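PDB 3ISA: putative enoyl-CoA hydratase/isomerase from Bordetella parapertussis, which probably acts on acyl-CoA thioesters as a member of the crotonase-like enoyl-CoA hydratase/isomerase family, its exact reaction being unassigned. Local coordinates for residues D[21-26]-D[57-62]; D[63-68]-D[108-113]. One frame throughout, in Å; residues are numbered along the deposited sequence. Where two conformers were deposited one is given.

Contact 1: residues D[21-26]-D[57-62]; sequences TLSRPE and AGAGRN
Thr21 and Leu22 lie in parallel pairing with Ala57 and Gly58 at the ends of neighbouring strands 17-22 and 53-58, a mostly surface contact that runs on into the two loops leaving the sheet. Two backbone hydrogen bonds set the register: Leu22 N gives to Ala57 O at 2.9 Å, and Ala59 N gives to Leu22 O with an almost straight N-H...O angle of 176°. Leu22 is thus gripped on both its polar backbone atoms, and its side chain, on the face opposite Thr21, brings CD1 within 3.6 Å of Ala57 O. On the other face of the sheet, the face of Thr21 and Ala57, the Thr21 methyl does the touching. CG2 stands anti to the backbone N (OG1 chi1 -57°) and lies against Ala59, 3.7 Å from its N and 4.1 Å from its CB.

Beyond the strands the chains stay close but change chemistry. Pro25 directs its CB toward the other loop, 3.8 Å from Gly60 CA. The remaining distance is bridged by water. Pro25 O receives hydrogen bonds from two waters, one of which accepts from the backbone Arg61 N. The other accepts a weak bond from Arg61 NH1 in one of the two conformers of that side chain. Asn29 ties the loops together, its OD1 taking Arg24 N and its ND2 giving to Ala59 O. Strand 17-22, helix 33-48 and strand 53-58 form a beta-alpha-beta crossover, and this pairing closes it at the C-terminal strand ends, as in the repeated units of the crotonase fold.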
# COMPACT_ATOMS: atom_id res chain seq x y z
N THR D 21 19.84 -12.78 -29.14
CA THR D 21 19.14 -13.67 -30.06
C THR D 21 19.04 -15.06 -29.44
O THR D 21 20.05 -15.75 -29.25
CB THR D 21 19.84 -13.72 -31.45
OG1 THR D 21 19.93 -12.40 -31.99
CG2 THR D 21 19.08 -14.64 -32.41
N LEU D 22 17.81 -15.46 -29.09
CA LEU D 22 17.55 -16.82 -28.64
C LEU D 22 17.87 -17.73 -29.82
O LEU D 22 17.37 -17.51 -30.92
CB LEU D 22 16.09 -17.00 -28.20
CG LEU D 22 15.75 -16.42 -26.81
CD1 LEU D 22 15.88 -14.90 -26.74
CD2 LEU D 22 14.34 -16.84 -26.41
N SER D 23 18.73 -18.71 -29.57
CA SER D 23 19.38 -19.45 -30.64
C SER D 23 19.28 -20.96 -30.43
O SER D 23 20.28 -21.68 -30.40
CB SER D 23 20.83 -18.99 -30.77
OG SER D 23 20.90 -17.63 -31.17
N ARG D 24 18.05 -21.44 -30.28
CA ARG D 24 17.79 -22.87 -30.31
C ARG D 24 16.72 -23.14 -31.39
O ARG D 24 15.62 -23.61 -31.08
CB ARG D 24 17.34 -23.37 -28.94
CG ARG D 24 18.32 -23.05 -27.80
CD ARG D 24 17.83 -23.63 -26.50
NE ARG D 24 17.98 -25.09 -26.48
CZ ARG D 24 17.10 -25.94 -25.94
NH1 ARG D 24 15.97 -25.50 -25.39
NH2 ARG D 24 17.36 -27.24 -25.97
N PRO D 25 17.05 -22.84 -32.67
CA PRO D 25 15.99 -22.86 -33.68
C PRO D 25 15.45 -24.25 -34.05
O PRO D 25 14.41 -24.33 -34.69
CB PRO D 25 16.66 -22.19 -34.89
CG PRO D 25 18.11 -22.54 -34.74
CD PRO D 25 18.36 -22.49 -33.25
N GLU D 26 16.12 -25.32 -33.63
CA GLU D 26 15.62 -26.69 -33.85
C GLU D 26 14.68 -27.12 -32.71
O GLU D 26 14.03 -28.16 -32.80
CB GLU D 26 16.77 -27.70 -34.00
CG GLU D 26 17.83 -27.31 -35.05
CD GLU D 26 17.24 -27.04 -36.43
OE1 GLU D 26 16.74 -28.00 -37.06
OE2 GLU D 26 17.27 -25.87 -36.89
N ALA D 57 15.31 -11.13 -29.78
CA ALA D 57 14.83 -11.73 -31.02
C ALA D 57 15.06 -13.23 -30.98
O ALA D 57 15.77 -13.73 -30.12
CB ALA D 57 15.53 -11.11 -32.22
N GLY D 58 14.43 -13.96 -31.90
CA GLY D 58 14.63 -15.39 -31.98
C GLY D 58 15.15 -15.81 -33.35
O GLY D 58 14.67 -15.30 -34.36
N ALA D 59 16.14 -16.70 -33.36
CA ALA D 59 16.63 -17.34 -34.60
C ALA D 59 15.61 -18.35 -35.13
O ALA D 59 14.84 -18.91 -34.37
CB ALA D 59 17.96 -18.05 -34.34
N GLY D 60 15.64 -18.63 -36.43
CA GLY D 60 14.74 -19.64 -36.97
C GLY D 60 13.32 -19.13 -37.19
O GLY D 60 13.13 -17.97 -37.57
N ARG D 61 12.33 -19.98 -36.89
CA ARG D 61 10.93 -19.76 -37.26
C ARG D 61 10.10 -18.95 -36.25
O ARG D 61 8.99 -18.49 -36.56
CB ARG D 61 10.25 -21.12 -37.50
CG ARG D 61 10.78 -21.90 -38.70
CD ARG D 61 10.25 -23.34 -38.74
NE ARG D 61 11.30 -24.35 -38.55
CZ ARG D 61 11.45 -25.10 -37.47
NH1 ARG D 61 10.63 -24.98 -36.43
NH2 ARG D 61 12.44 -25.99 -37.41
N ASN D 62 10.61 -18.80 -35.03
CA ASN D 62 9.85 -18.06 -34.00
C ASN D 62 10.71 -17.25 -33.03
O ASN D 62 11.95 -17.23 -33.14
CB ASN D 62 8.89 -19.00 -33.23
CG ASN D 62 9.60 -19.82 -32.14
OD1 ASN D 62 10.82 -19.98 -32.15
ND2 ASN D 62 8.81 -20.33 -31.18
O HOH W 1 13.30 -22.66 -36.54
O HOH W 2 12.01 -25.40 -34.27

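Contact 2: residues D[63-68]-D[108-113]; sequences FSAGFD and RNFGAG
Asn109 reaches across to the backbone of Phe63 and Ser64 and holds both amides with one oxygen. OD1 accepts from Phe63 N at 2.8 Å, in the carbonyl plane, and from Ser64 N at 3.1 Å, tilted 25° out of it, so the amide group is fixed in its rotation; ND2 is used on His106 O. The return bond, Phe110 N to Ser64 O, arrives on a lone pair of the carbonyl.

Packing is tightest around the glycines, where the two backbones come together directly, Gly66 CA 3.3 Å from Gly113 N. Ser64 swings OG anti to its own N (chi1 175°), which lets it accept from Gly66 N in an ST turn, bond to Asn29 O and lie against Gly113 CA. The Phe63 ring presents its edge to Gly113 O, with CE2 at 3.3 Å.

The looser, partly exposed side belongs to Phe110. Its ring meets Ala65 through CD2 to CB at 4.0 Å, near a bound glycerol, and the exposed Arg108, in one of its two conformers, brings NH2 to the ring edge in plane. Gly111 occupies the N-cap position of helix 112-119 just beyond. A loop after strand 53-58 set beside a glycine-rich turn into this helix is consistent with the crotonase oxyanion hole, where backbone amides from two such places bind the thioester carbonyl.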
# COMPACT_ATOMS: atom_id res chain seq x y z
N PHE D 63 10.04 -16.59 -32.09
CA PHE D 63 10.68 -15.88 -30.97
C PHE D 63 11.03 -16.89 -29.85
O PHE D 63 12.21 -17.11 -29.57
CB PHE D 63 9.76 -14.73 -30.50
CG PHE D 63 10.29 -13.94 -29.33
CD1 PHE D 63 11.20 -12.90 -29.53
CD2 PHE D 63 9.87 -14.23 -28.02
CE1 PHE D 63 11.69 -12.16 -28.44
CE2 PHE D 63 10.36 -13.51 -26.94
CZ PHE D 63 11.27 -12.49 -27.14
N SER D 64 10.00 -17.50 -29.25
CA SER D 64 10.18 -18.59 -28.27
C SER D 64 8.88 -19.36 -27.97
O SER D 64 7.81 -18.76 -27.77
CB SER D 64 10.75 -18.06 -26.93
OG SER D 64 10.81 -19.09 -25.96
N ALA D 65 9.02 -20.68 -27.88
CA ALA D 65 7.95 -21.56 -27.42
C ALA D 65 7.88 -21.71 -25.90
O ALA D 65 7.12 -22.53 -25.39
CB ALA D 65 8.08 -22.93 -28.09
N GLY D 66 8.66 -20.90 -25.16
CA GLY D 66 8.58 -20.91 -23.70
C GLY D 66 9.30 -22.09 -23.08
O GLY D 66 10.24 -22.59 -23.66
N PHE D 67 8.85 -22.54 -21.91
CA PHE D 67 9.50 -23.61 -21.14
C PHE D 67 9.79 -24.85 -22.01
O PHE D 67 8.91 -25.35 -22.72
CB PHE D 67 8.59 -23.98 -19.97
CG PHE D 67 9.24 -24.87 -18.94
CD1 PHE D 67 9.91 -24.30 -17.85
CD2 PHE D 67 9.13 -26.26 -19.01
CE1 PHE D 67 10.49 -25.10 -16.87
CE2 PHE D 67 9.72 -27.08 -18.02
CZ PHE D 67 10.39 -26.49 -16.95
N ASP D 68 11.03 -25.29 -21.99
CA ASP D 68 11.44 -26.50 -22.70
C ASP D 68 10.97 -27.75 -21.94
O ASP D 68 11.54 -28.12 -20.91
CB ASP D 68 12.96 -26.53 -22.92
CG ASP D 68 13.37 -27.58 -23.97
OD1 ASP D 68 12.52 -28.45 -24.27
OD2 ASP D 68 14.51 -27.54 -24.48
N ARG D 108 5.07 -18.81 -34.22
CA ARG D 108 4.18 -19.24 -33.15
C ARG D 108 4.91 -19.24 -31.80
O ARG D 108 5.90 -19.95 -31.61
CB ARG D 108 3.64 -20.64 -33.45
CG ARG D 108 2.82 -20.72 -34.75
CD ARG D 108 2.50 -22.17 -35.13
NE ARG D 108 1.75 -22.86 -34.08
CZ ARG D 108 1.19 -24.06 -34.21
NH1 ARG D 108 1.28 -24.73 -35.35
NH2 ARG D 108 0.53 -24.58 -33.18
N ASN D 109 4.40 -18.44 -30.87
CA ASN D 109 5.06 -18.23 -29.59
C ASN D 109 4.18 -18.63 -28.42
O ASN D 109 2.96 -18.42 -28.46
CB ASN D 109 5.50 -16.78 -29.51
CG ASN D 109 6.32 -16.37 -30.74
OD1 ASN D 109 7.46 -16.82 -30.92
ND2 ASN D 109 5.72 -15.56 -31.62
N PHE D 110 4.79 -19.19 -27.39
CA PHE D 110 4.06 -19.86 -26.32
C PHE D 110 4.61 -19.53 -24.94
O PHE D 110 5.83 -19.40 -24.76
CB PHE D 110 4.12 -21.38 -26.48
CG PHE D 110 3.47 -21.89 -27.74
CD1 PHE D 110 2.11 -22.15 -27.77
CD2 PHE D 110 4.23 -22.12 -28.89
CE1 PHE D 110 1.49 -22.61 -28.92
CE2 PHE D 110 3.63 -22.59 -30.06
CZ PHE D 110 2.25 -22.84 -30.07
N GLY D 111 3.70 -19.43 -23.97
CA GLY D 111 4.05 -19.42 -22.54
C GLY D 111 5.07 -18.37 -22.13
O GLY D 111 4.93 -17.20 -22.46
N ALA D 112 6.13 -18.81 -21.44
CA ALA D 112 7.20 -17.93 -20.99
C ALA D 112 7.86 -17.14 -22.15
O ALA D 112 8.40 -16.06 -21.93
CB ALA D 112 8.22 -18.71 -20.19
N GLY D 113 7.81 -17.71 -23.36
CA GLY D 113 8.20 -16.99 -24.58
C GLY D 113 7.40 -15.72 -24.80
O GLY D 113 7.95 -14.64 -25.06

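How the contacts relate
Contact 1 lies toward the surface and contact 2 is buried nearer the centre of the chain, their centres about 11 Å apart. Strand 53-58 and the loop after it supply one side of each in succession. In contact 1 the partner is a neighbouring strand, joined by main-chain pairing and then by water; contact 2 relies on a side-chain amide, a carbonyl and close glycine packing. The two are tied directly: Arg24 NH1 makes a 2.7 Å salt bridge to Asp68 OD2, Asn62 ND2 probably hydrogen-bonds to Arg108 O, and Leu22 CD2 packs against Phe63 O.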